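Long-range contacts in phosphatidylserine synthase (Haemophilus influenzae, PDB 3HSI), which belongs to the phospholipase D superfamily of enzymes and carries two sequence regions of that family in a single chain: residues 47-52 against 147-152; 26-31 against 178-183; 41-46 against 67-72. One frame throughout, in Å; residues are numbered along the deposited sequence.

Contact 1 (47-52 against 147-152); sequences RNAKKR and VFDDTV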
loop_
_atom_site.group_PDB
_atom_site.type_symbol
_atom_site.label_atom_id
_atom_site.label_comp_id
_atom_site.label_asym_id
_atom_site.label_seq_id
_atom_site.Cartn_x
_atom_site.Cartn_y
_atom_site.Cartn_z
ATOM N N ARG C 47 -31.980 -16.702 -18.640
ATOM C CA ARG C 47 -32.943 -17.196 -19.646
ATOM C C ARG C 47 -34.111 -16.277 -19.858
ATOM O O ARG C 47 -34.705 -16.270 -20.931
ATOM C CB ARG C 47 -33.481 -18.575 -19.290
ATOM C CG ARG C 47 -32.449 -19.669 -19.404
ATOM C CD ARG C 47 -32.897 -21.006 -18.849
ATOM N NE ARG C 47 -31.892 -22.006 -19.178
ATOM C CZ ARG C 47 -31.915 -23.280 -18.788
ATOM N NH1 ARG C 47 -32.892 -23.738 -18.024
ATOM N NH2 ARG C 47 -30.943 -24.100 -19.160
ATOM N N ASN C 48 -34.476 -15.521 -18.837
ATOM C CA ASN C 48 -35.639 -14.661 -18.959
ATOM C C ASN C 48 -35.349 -13.220 -19.317
ATOM O O ASN C 48 -36.279 -12.475 -19.614
ATOM C CB ASN C 48 -36.511 -14.780 -17.719
ATOM C CG ASN C 48 -37.141 -16.130 -17.642
ATOM O OD1 ASN C 48 -38.031 -16.453 -18.446
ATOM N ND2 ASN C 48 -36.641 -16.973 -16.748
ATOM N N ALA C 49 -34.073 -12.846 -19.315
ATOM C CA ALA C 49 -33.655 -11.481 -19.592
ATOM C C ALA C 49 -34.037 -11.045 -20.998
ATOM O O ALA C 49 -33.863 -11.796 -21.959
ATOM C CB ALA C 49 -32.157 -11.338 -19.390
ATOM N N LYS C 50 -34.577 -9.835 -21.097
ATOM C CA LYS C 50 -34.983 -9.254 -22.356
ATOM C C LYS C 50 -34.237 -7.968 -22.753
ATOM O O LYS C 50 -34.128 -7.681 -23.927
ATOM C CB LYS C 50 -36.489 -8.972 -22.342
ATOM C CG LYS C 50 -37.340 -10.166 -22.722
ATOM C CD LYS C 50 -38.040 -10.681 -21.508
ATOM C CE LYS C 50 -38.770 -12.002 -21.781
ATOM N NZ LYS C 50 -39.245 -12.528 -20.456
ATOM N N LYS C 51 -33.731 -7.209 -21.786
ATOM C CA LYS C 51 -33.099 -5.921 -22.064
ATOM C C LYS C 51 -31.609 -5.880 -21.755
ATOM O O LYS C 51 -30.816 -5.429 -22.567
ATOM C CB LYS C 51 -33.840 -4.815 -21.294
ATOM C CG LYS C 51 -35.295 -4.634 -21.812
ATOM C CD LYS C 51 -36.256 -4.221 -20.703
ATOM C CE LYS C 51 -37.566 -3.687 -21.302
ATOM N NZ LYS C 51 -38.259 -2.714 -20.380
ATOM N N ARG C 52 -31.213 -6.355 -20.585
ATOM C CA ARG C 52 -29.809 -6.208 -20.176
ATOM C C ARG C 52 -29.371 -7.243 -19.154
ATOM O O ARG C 52 -30.211 -7.788 -18.400
ATOM C CB ARG C 52 -29.573 -4.820 -19.580
ATOM C CG ARG C 52 -30.279 -4.633 -18.215
ATOM C CD ARG C 52 -30.414 -3.174 -17.855
ATOM N NE ARG C 52 -31.263 -3.048 -16.678
ATOM C CZ ARG C 52 -31.593 -1.901 -16.092
ATOM N NH1 ARG C 52 -31.144 -0.733 -16.561
ATOM N NH2 ARG C 52 -32.374 -1.933 -15.026
ATOM N N VAL C 147 -27.234 -7.610 -12.546
ATOM C CA VAL C 147 -28.501 -7.015 -12.853
ATOM C C VAL C 147 -29.020 -7.693 -14.096
ATOM O O VAL C 147 -28.333 -7.731 -15.110
ATOM C CB VAL C 147 -28.374 -5.493 -13.071
ATOM C CG1 VAL C 147 -29.727 -4.872 -13.531
ATOM C CG2 VAL C 147 -27.807 -4.802 -11.809
ATOM N N PHE C 148 -30.230 -8.243 -13.997
ATOM C CA PHE C 148 -30.918 -8.837 -15.142
ATOM C C PHE C 148 -32.176 -8.043 -15.287
ATOM O O PHE C 148 -33.072 -8.138 -14.443
ATOM C CB PHE C 148 -31.262 -10.312 -14.889
ATOM C CG PHE C 148 -30.081 -11.141 -14.439
ATOM C CD1 PHE C 148 -29.772 -11.259 -13.091
ATOM C CD2 PHE C 148 -29.286 -11.811 -15.363
ATOM C CE1 PHE C 148 -28.705 -12.019 -12.681
ATOM C CE2 PHE C 148 -28.211 -12.584 -14.954
ATOM C CZ PHE C 148 -27.905 -12.683 -13.625
ATOM N N ASP C 149 -32.255 -7.262 -16.356
ATOM C CA ASP C 149 -33.366 -6.357 -16.545
ATOM C C ASP C 149 -33.535 -5.516 -15.293
ATOM O O ASP C 149 -32.628 -4.724 -15.004
ATOM C CB ASP C 149 -34.629 -7.110 -16.997
ATOM C CG ASP C 149 -34.469 -7.693 -18.391
ATOM O OD1 ASP C 149 -33.389 -7.496 -18.989
ATOM O OD2 ASP C 149 -35.410 -8.350 -18.890
ATOM N N ASP C 150 -34.640 -5.707 -14.558
ATOM C CA ASP C 150 -34.961 -4.960 -13.336
ATOM C C ASP C 150 -34.741 -5.775 -12.030
ATOM O O ASP C 150 -35.250 -5.394 -10.958
ATOM C CB ASP C 150 -36.411 -4.469 -13.376
ATOM C CG ASP C 150 -36.645 -3.340 -14.380
ATOM O OD1 ASP C 150 -35.694 -2.589 -14.726
ATOM O OD2 ASP C 150 -37.817 -3.190 -14.818
ATOM N N THR C 151 -33.972 -6.866 -12.104
ATOM C CA THR C 151 -33.694 -7.698 -10.933
ATOM C C THR C 151 -32.209 -7.658 -10.516
ATOM O O THR C 151 -31.314 -7.874 -11.350
ATOM C CB THR C 151 -34.206 -9.147 -11.178
ATOM O OG1 THR C 151 -35.595 -9.064 -11.502
ATOM C CG2 THR C 151 -34.075 -10.029 -9.957
ATOM N N VAL C 152 -31.950 -7.352 -9.240
ATOM C CA VAL C 152 -30.604 -7.436 -8.697
ATOM C C VAL C 152 -30.378 -8.778 -7.979
ATOM O O VAL C 152 -31.151 -9.158 -7.099
ATOM C CB VAL C 152 -30.272 -6.269 -7.769
ATOM C CG1 VAL C 152 -28.895 -6.450 -7.162
ATOM C CG2 VAL C 152 -30.298 -4.947 -8.533
HETATM O O HOH W 1 -36.700 -10.202 -17.120
#
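D149 reaches across to the loop that follows helix 35-48 and takes up three successive backbone N-H groups with its carboxylate. It is the aspartate that closes an HxKxxxxD sequence, the HKD signature of the phospholipase D superfamily, and it sits at the tip of a β-hairpin, in the type II' turn F148-T151. OD2 receives K50 N at 2.8 Å through its syn lone pair. OD1 takes two donors: K51 N on the syn side, out of the carboxylate plane, at 2.8 Å, and R52 N almost in line with the C-O bond at 2.9 Å. Having CG beside its own N (chi1 -67°) turns the carboxylate back toward the 49-52 loop, although the bond to CB sets off away from it.

The main chain of D149 is gripped as well. Its N donates to R52 O, and its O accepts a forked pair from the R52 guanidinium, NE at 2.7 Å and NH2 at 2.8 Å. The oxygen lies in the guanidinium plane, while both nitrogens approach from one face of the D149 carbonyl. R52 gets there with CG wedged between its N and C (chi1 69°) and an extended chain beyond. NH2 also makes a long salt bridge to D150 OD1, 3.4 Å, the two planes standing 77° apart.

Farther out, helix 181-195 flanks the arginine with A184 and V188, and D185 gives NH2 another carboxylate. On the N48 side, a water donates to D149 OD2 at 2.9 Å and, weakly, to N48 O.

Contact 2 (26-31 against 178-183); sequences AEQIEF and ITHAEL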
loop_
_atom_site.group_PDB
_atom_site.type_symbol
_atom_site.label_atom_id
_atom_site.label_comp_id
_atom_site.label_asym_id
_atom_site.label_seq_id
_atom_site.Cartn_x
_atom_site.Cartn_y
_atom_site.Cartn_z
ATOM N N ALA C 26 -41.243 -5.991 1.121
ATOM C CA ALA C 26 -40.639 -7.207 1.680
ATOM C C ALA C 26 -40.685 -8.361 0.680
ATOM O O ALA C 26 -39.762 -9.195 0.604
ATOM C CB ALA C 26 -41.341 -7.601 3.003
ATOM N N GLU C 27 -41.772 -8.385 -0.088
ATOM C CA GLU C 27 -41.973 -9.350 -1.139
ATOM C C GLU C 27 -40.956 -9.180 -2.267
ATOM O O GLU C 27 -40.755 -10.093 -3.054
ATOM C CB GLU C 27 -43.360 -9.153 -1.725
ATOM C CG GLU C 27 -43.384 -7.950 -2.629
ATOM C CD GLU C 27 -44.729 -7.660 -3.231
ATOM O OE1 GLU C 27 -45.624 -8.544 -3.194
ATOM O OE2 GLU C 27 -44.879 -6.528 -3.759
ATOM N N GLN C 28 -40.335 -8.011 -2.378
ATOM C CA GLN C 28 -39.395 -7.781 -3.471
ATOM C C GLN C 28 -38.021 -8.349 -3.154
ATOM O O GLN C 28 -37.164 -8.330 -4.014
ATOM C CB GLN C 28 -39.247 -6.292 -3.800
ATOM C CG GLN C 28 -40.484 -5.605 -4.367
ATOM C CD GLN C 28 -40.280 -4.091 -4.527
ATOM O OE1 GLN C 28 -39.932 -3.365 -3.566
ATOM N NE2 GLN C 28 -40.485 -3.610 -5.749
ATOM N N ILE C 29 -37.813 -8.835 -1.927
ATOM C CA ILE C 29 -36.506 -9.399 -1.530
ATOM C C ILE C 29 -36.627 -10.863 -1.152
ATOM O O ILE C 29 -37.537 -11.236 -0.419
ATOM C CB ILE C 29 -35.869 -8.670 -0.290
ATOM C CG1 ILE C 29 -36.068 -7.185 -0.386
ATOM C CG2 ILE C 29 -34.360 -8.943 -0.196
ATOM C CD1 ILE C 29 -36.690 -6.588 0.852
ATOM N N GLU C 30 -35.686 -11.673 -1.636
ATOM C CA GLU C 30 -35.509 -13.072 -1.202
ATOM C C GLU C 30 -34.050 -13.310 -0.821
ATOM O O GLU C 30 -33.144 -12.942 -1.571
ATOM C CB GLU C 30 -35.874 -14.060 -2.311
ATOM C CG GLU C 30 -37.310 -13.951 -2.787
ATOM C CD GLU C 30 -37.636 -14.928 -3.912
ATOM O OE1 GLU C 30 -36.889 -15.926 -4.087
ATOM O OE2 GLU C 30 -38.651 -14.701 -4.616
ATOM N N PHE C 31 -33.832 -13.924 0.334
ATOM C CA PHE C 31 -32.516 -14.449 0.725
ATOM C C PHE C 31 -32.515 -15.918 0.264
ATOM O O PHE C 31 -33.318 -16.696 0.751
ATOM C CB PHE C 31 -32.343 -14.407 2.251
ATOM C CG PHE C 31 -32.312 -13.024 2.835
ATOM C CD1 PHE C 31 -33.473 -12.423 3.304
ATOM C CD2 PHE C 31 -31.106 -12.313 2.925
ATOM C CE1 PHE C 31 -33.455 -11.141 3.842
ATOM C CE2 PHE C 31 -31.071 -11.018 3.452
ATOM C CZ PHE C 31 -32.255 -10.433 3.912
ATOM N N ILE C 178 -33.226 -9.109 -5.355
ATOM C CA ILE C 178 -34.090 -7.952 -5.203
ATOM C C ILE C 178 -34.645 -7.504 -6.548
ATOM O O ILE C 178 -33.912 -7.071 -7.446
ATOM C CB ILE C 178 -33.382 -6.753 -4.505
ATOM C CG1 ILE C 178 -32.844 -7.160 -3.145
ATOM C CG2 ILE C 178 -34.354 -5.599 -4.317
ATOM C CD1 ILE C 178 -31.527 -6.454 -2.784
ATOM N N THR C 179 -35.949 -7.642 -6.665
ATOM C CA THR C 179 -36.698 -7.200 -7.816
ATOM C C THR C 179 -37.147 -5.744 -7.598
ATOM O O THR C 179 -38.121 -5.483 -6.900
ATOM C CB THR C 179 -37.913 -8.102 -8.014
ATOM O OG1 THR C 179 -37.459 -9.459 -8.221
ATOM C CG2 THR C 179 -38.686 -7.659 -9.232
ATOM N N HIS C 180 -36.407 -4.798 -8.174
ATOM C CA HIS C 180 -36.650 -3.379 -7.941
ATOM C C HIS C 180 -36.025 -2.557 -9.068
ATOM O O HIS C 180 -34.793 -2.351 -9.115
ATOM C CB HIS C 180 -36.053 -2.948 -6.594
ATOM C CG HIS C 180 -36.585 -1.647 -6.088
ATOM N ND1 HIS C 180 -36.741 -0.541 -6.895
ATOM C CD2 HIS C 180 -37.018 -1.281 -4.858
ATOM C CE1 HIS C 180 -37.246 0.454 -6.184
ATOM N NE2 HIS C 180 -37.422 0.030 -4.943
ATOM N N ALA C 181 -36.876 -2.067 -9.958
ATOM C CA ALA C 181 -36.413 -1.354 -11.164
ATOM C C ALA C 181 -35.465 -0.183 -10.871
ATOM O O ALA C 181 -34.472 0.022 -11.579
ATOM C CB ALA C 181 -37.611 -0.881 -11.980
ATOM N N GLU C 182 -35.775 0.585 -9.837
ATOM C CA GLU C 182 -35.018 1.793 -9.544
ATOM C C GLU C 182 -33.645 1.418 -8.944
ATOM O O GLU C 182 -32.629 2.059 -9.255
ATOM C CB GLU C 182 -35.815 2.697 -8.585
ATOM C CG GLU C 182 -36.020 4.129 -9.056
ATOM C CD GLU C 182 -35.897 5.199 -7.911
ATOM O OE1 GLU C 182 -36.962 5.627 -7.406
ATOM O OE2 GLU C 182 -34.749 5.612 -7.529
ATOM N N LEU C 183 -33.603 0.372 -8.114
ATOM C CA LEU C 183 -32.310 -0.141 -7.649
ATOM C C LEU C 183 -31.499 -0.689 -8.841
ATOM O O LEU C 183 -30.300 -0.400 -8.982
ATOM C CB LEU C 183 -32.457 -1.239 -6.557
ATOM C CG LEU C 183 -31.081 -1.747 -6.025
ATOM C CD1 LEU C 183 -30.288 -0.617 -5.422
ATOM C CD2 LEU C 183 -31.150 -2.866 -4.991
HETATM O O HOH W 2 -36.592 -10.878 -5.234
#
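I29 and I178 face each other as a non-hydrogen-bonded antiparallel pair, their CA atoms 4.6 Å apart, and this is the tight side of the contact. The two side chains run side by side in the same direction, and I29 CG2 meets I178 CG1 at 3.8 Å. Both isoleucines are buried; L24 and L244 add to the cover over I29. One residue back, Q28 O meets two donors: T179 N gives it a hydrogen bond of 3.0 Å in the carbonyl plane, and I178 CA makes a CA-H...O contact of 3.3 Å.

Packing is looser on the other side. T179 is exposed, and between its OG1 and Q28 O lies a water, bonded to Q28 O at 2.9 Å but only weakly to the hydroxyl. The Q28 side chain, extended beyond CG, passes alongside T179 O toward H180, where OE1 stays 3.8 Å from CD2 of the ring; its firmer partner is the N of Q25. H180 NE2 is bonded to A23 O, while ND1 weakly accepts E182 N, a capping bond. The arrangement is that of a short antiparallel strand added to a sheet just where its partner strand gives way, through the N-cap H180, to helix 181-195.

Contact 3 (41-46 against 67-72); sequences QIIELI and QEILDE
I69 pushes its branched side chain against three isoleucines of the neighbouring helix, I42, I43 and I46, and its two methyls do different jobs. CG2 is caught between I46 CD1 at 3.7 Å and I42 CG2 at 3.9 Å, both side chains crossing I69 at about a right angle. The other arm is folded back at chi2 (-44°), which carries CD1 over to I43, against CG1 at 3.8 Å.

The answering bump is I46, which points at the other helix. Its CG2 presses on the backbone turn at E72, 3.6 Å from E72 O, and touches E72 CB at 3.8 Å. With I73 and V76 also against it, I46 fills the hollow outlined by I69, E72, I73 and V76, a knobs-into-holes arrangement.

Two glutamates close the interface over I43. E68 is extended, and its OE2 lies 3.7 Å from I43 CD1; E72 bends at chi2 (-66°), bringing its CD to 4.0 Å from I43 CG2. Both lay carboxylate atoms against the isoleucine while their charges are paired outside the two segments, E68 with K39 and E72 with R47.

The short axes run nearly parallel, 14° apart and 10.0 Å at their closest. Helix 35-48 rests on the sheet, L45 and I46 packing on F148 of strand 146-148, and helix 64-79 lies beside it: W60 and L164 touch I69, and L70 of helix 64-79 packs against W110 and Q114 of helix 107-118.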
loop_
_atom_site.group_PDB
_atom_site.type_symbol
_atom_site.label_atom_id
_atom_site.label_comp_id
_atom_site.label_asym_id
_atom_site.label_seq_id
_atom_site.Cartn_x
_atom_site.Cartn_y
_atom_site.Cartn_z
ATOM N N GLN C 41 -30.846 -19.724 -9.708
ATOM C CA GLN C 41 -31.313 -18.361 -9.943
ATOM C C GLN C 41 -30.578 -17.646 -11.082
ATOM O O GLN C 41 -31.221 -17.105 -11.969
ATOM C CB GLN C 41 -31.303 -17.510 -8.656
ATOM C CG GLN C 41 -32.536 -17.693 -7.783
ATOM C CD GLN C 41 -33.837 -17.736 -8.571
ATOM O OE1 GLN C 41 -34.150 -16.831 -9.329
ATOM N NE2 GLN C 41 -34.584 -18.811 -8.409
ATOM N N ILE C 42 -29.251 -17.685 -11.082
ATOM C CA ILE C 42 -28.460 -17.138 -12.199
ATOM C C ILE C 42 -29.017 -17.646 -13.535
ATOM O O ILE C 42 -29.390 -16.861 -14.384
ATOM C CB ILE C 42 -26.951 -17.471 -12.095
ATOM C CG1 ILE C 42 -26.335 -16.776 -10.890
ATOM C CG2 ILE C 42 -26.194 -17.041 -13.380
ATOM C CD1 ILE C 42 -25.024 -17.410 -10.489
ATOM N N ILE C 43 -29.102 -18.954 -13.689
ATOM C CA ILE C 43 -29.604 -19.545 -14.914
ATOM C C ILE C 43 -31.014 -19.070 -15.319
ATOM O O ILE C 43 -31.230 -18.658 -16.457
ATOM C CB ILE C 43 -29.537 -21.069 -14.861
ATOM C CG1 ILE C 43 -28.066 -21.494 -14.769
ATOM C CG2 ILE C 43 -30.234 -21.678 -16.106
ATOM C CD1 ILE C 43 -27.843 -23.015 -14.633
ATOM N N GLU C 44 -31.939 -19.078 -14.368
ATOM C CA GLU C 44 -33.322 -18.670 -14.608
ATOM C C GLU C 44 -33.422 -17.177 -15.012
ATOM O O GLU C 44 -34.223 -16.775 -15.904
ATOM C CB GLU C 44 -34.095 -18.903 -13.314
ATOM C CG GLU C 44 -35.571 -18.915 -13.469
ATOM C CD GLU C 44 -36.287 -19.347 -12.194
ATOM O OE1 GLU C 44 -35.613 -19.792 -11.236
ATOM O OE2 GLU C 44 -37.535 -19.245 -12.154
ATOM N N LEU C 45 -32.608 -16.367 -14.353
ATOM C CA LEU C 45 -32.572 -14.936 -14.617
ATOM C C LEU C 45 -31.968 -14.616 -15.997
ATOM O O LEU C 45 -32.479 -13.719 -16.707
ATOM C CB LEU C 45 -31.819 -14.188 -13.499
ATOM C CG LEU C 45 -32.653 -14.064 -12.217
ATOM C CD1 LEU C 45 -31.826 -13.382 -11.149
ATOM C CD2 LEU C 45 -34.016 -13.340 -12.472
ATOM N N ILE C 46 -30.927 -15.361 -16.389
ATOM C CA ILE C 46 -30.307 -15.181 -17.705
ATOM C C ILE C 46 -31.311 -15.554 -18.800
ATOM O O ILE C 46 -31.499 -14.781 -19.750
ATOM C CB ILE C 46 -28.996 -15.989 -17.863
ATOM C CG1 ILE C 46 -27.865 -15.376 -17.011
ATOM C CG2 ILE C 46 -28.548 -16.052 -19.337
ATOM C CD1 ILE C 46 -26.667 -16.311 -16.831
ATOM N N GLN C 67 -18.448 -22.243 -17.814
ATOM C CA GLN C 67 -18.824 -22.577 -19.156
ATOM C C GLN C 67 -20.337 -22.711 -19.287
ATOM O O GLN C 67 -20.916 -22.252 -20.273
ATOM C CB GLN C 67 -18.147 -23.886 -19.590
ATOM C CG GLN C 67 -18.475 -24.331 -21.032
ATOM C CD GLN C 67 -17.821 -23.438 -22.093
ATOM O OE1 GLN C 67 -16.591 -23.374 -22.196
ATOM N NE2 GLN C 67 -18.646 -22.716 -22.868
ATOM N N GLU C 68 -20.964 -23.354 -18.310
ATOM C CA GLU C 68 -22.413 -23.507 -18.300
ATOM C C GLU C 68 -23.069 -22.124 -18.232
ATOM O O GLU C 68 -24.008 -21.841 -18.983
ATOM C CB GLU C 68 -22.845 -24.347 -17.117
ATOM C CG GLU C 68 -24.289 -24.820 -17.219
ATOM C CD GLU C 68 -24.717 -25.700 -16.057
ATOM O OE1 GLU C 68 -23.847 -26.170 -15.276
ATOM O OE2 GLU C 68 -25.946 -25.919 -15.925
ATOM N N ILE C 69 -22.542 -21.239 -17.398
ATOM C CA ILE C 69 -23.155 -19.912 -17.293
ATOM C C ILE C 69 -22.954 -19.119 -18.571
ATOM O O ILE C 69 -23.914 -18.524 -19.085
ATOM C CB ILE C 69 -22.705 -19.105 -16.045
ATOM C CG1 ILE C 69 -22.988 -19.878 -14.745
ATOM C CG2 ILE C 69 -23.395 -17.740 -16.005
ATOM C CD1 ILE C 69 -24.369 -20.564 -14.683
ATOM N N LEU C 70 -21.733 -19.135 -19.110
ATOM C CA LEU C 70 -21.444 -18.374 -20.333
ATOM C C LEU C 70 -22.240 -18.902 -21.522
ATOM O O LEU C 70 -22.694 -18.121 -22.362
ATOM C CB LEU C 70 -19.955 -18.363 -20.625
ATOM C CG LEU C 70 -19.473 -17.437 -21.741
ATOM C CD1 LEU C 70 -20.021 -16.021 -21.523
ATOM C CD2 LEU C 70 -17.947 -17.427 -21.828
ATOM N N ASP C 71 -22.425 -20.221 -21.576
ATOM C CA ASP C 71 -23.325 -20.852 -22.556
ATOM C C ASP C 71 -24.755 -20.332 -22.505
ATOM O O ASP C 71 -25.372 -20.141 -23.557
ATOM C CB ASP C 71 -23.365 -22.357 -22.370
ATOM C CG ASP C 71 -22.135 -23.028 -22.894
ATOM O OD1 ASP C 71 -21.438 -22.415 -23.736
ATOM O OD2 ASP C 71 -21.849 -24.158 -22.457
ATOM N N GLU C 72 -25.283 -20.144 -21.289
ATOM C CA GLU C 72 -26.604 -19.540 -21.106
ATOM C C GLU C 72 -26.672 -18.125 -21.677
ATOM O O GLU C 72 -27.665 -17.776 -22.329
ATOM C CB GLU C 72 -27.064 -19.545 -19.644
ATOM C CG GLU C 72 -27.295 -20.936 -19.038
ATOM C CD GLU C 72 -28.447 -21.696 -19.647
ATOM O OE1 GLU C 72 -29.347 -21.101 -20.290
ATOM O OE2 GLU C 72 -28.440 -22.933 -19.493
#

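In the fold
Contact 1 lies on the same side of the chain's centre as each of the other two. Contacts 1 and 2, with centres 13 Å apart, are joined by the pairing of strands 151-155 and 171-179: V152 N is 2.7 Å from I178 O and D150 O is 3.1 Å from H180 N, both probable hydrogen bonds. Contacts 1 and 3 share helix 35-48. F148 of contact 1 packs onto contact 3, its CE2 3.5 Å from I46 CG1 and its CD1 3.5 Å from L45 CD1, and R47 NH2 makes a 2.8 Å salt bridge to E72 OE2. Contacts 2 and 3 do not touch; about 6 Å separates their nearest atoms. Of the three, contact 1 alone includes part of the HKD sequence motif, through D149.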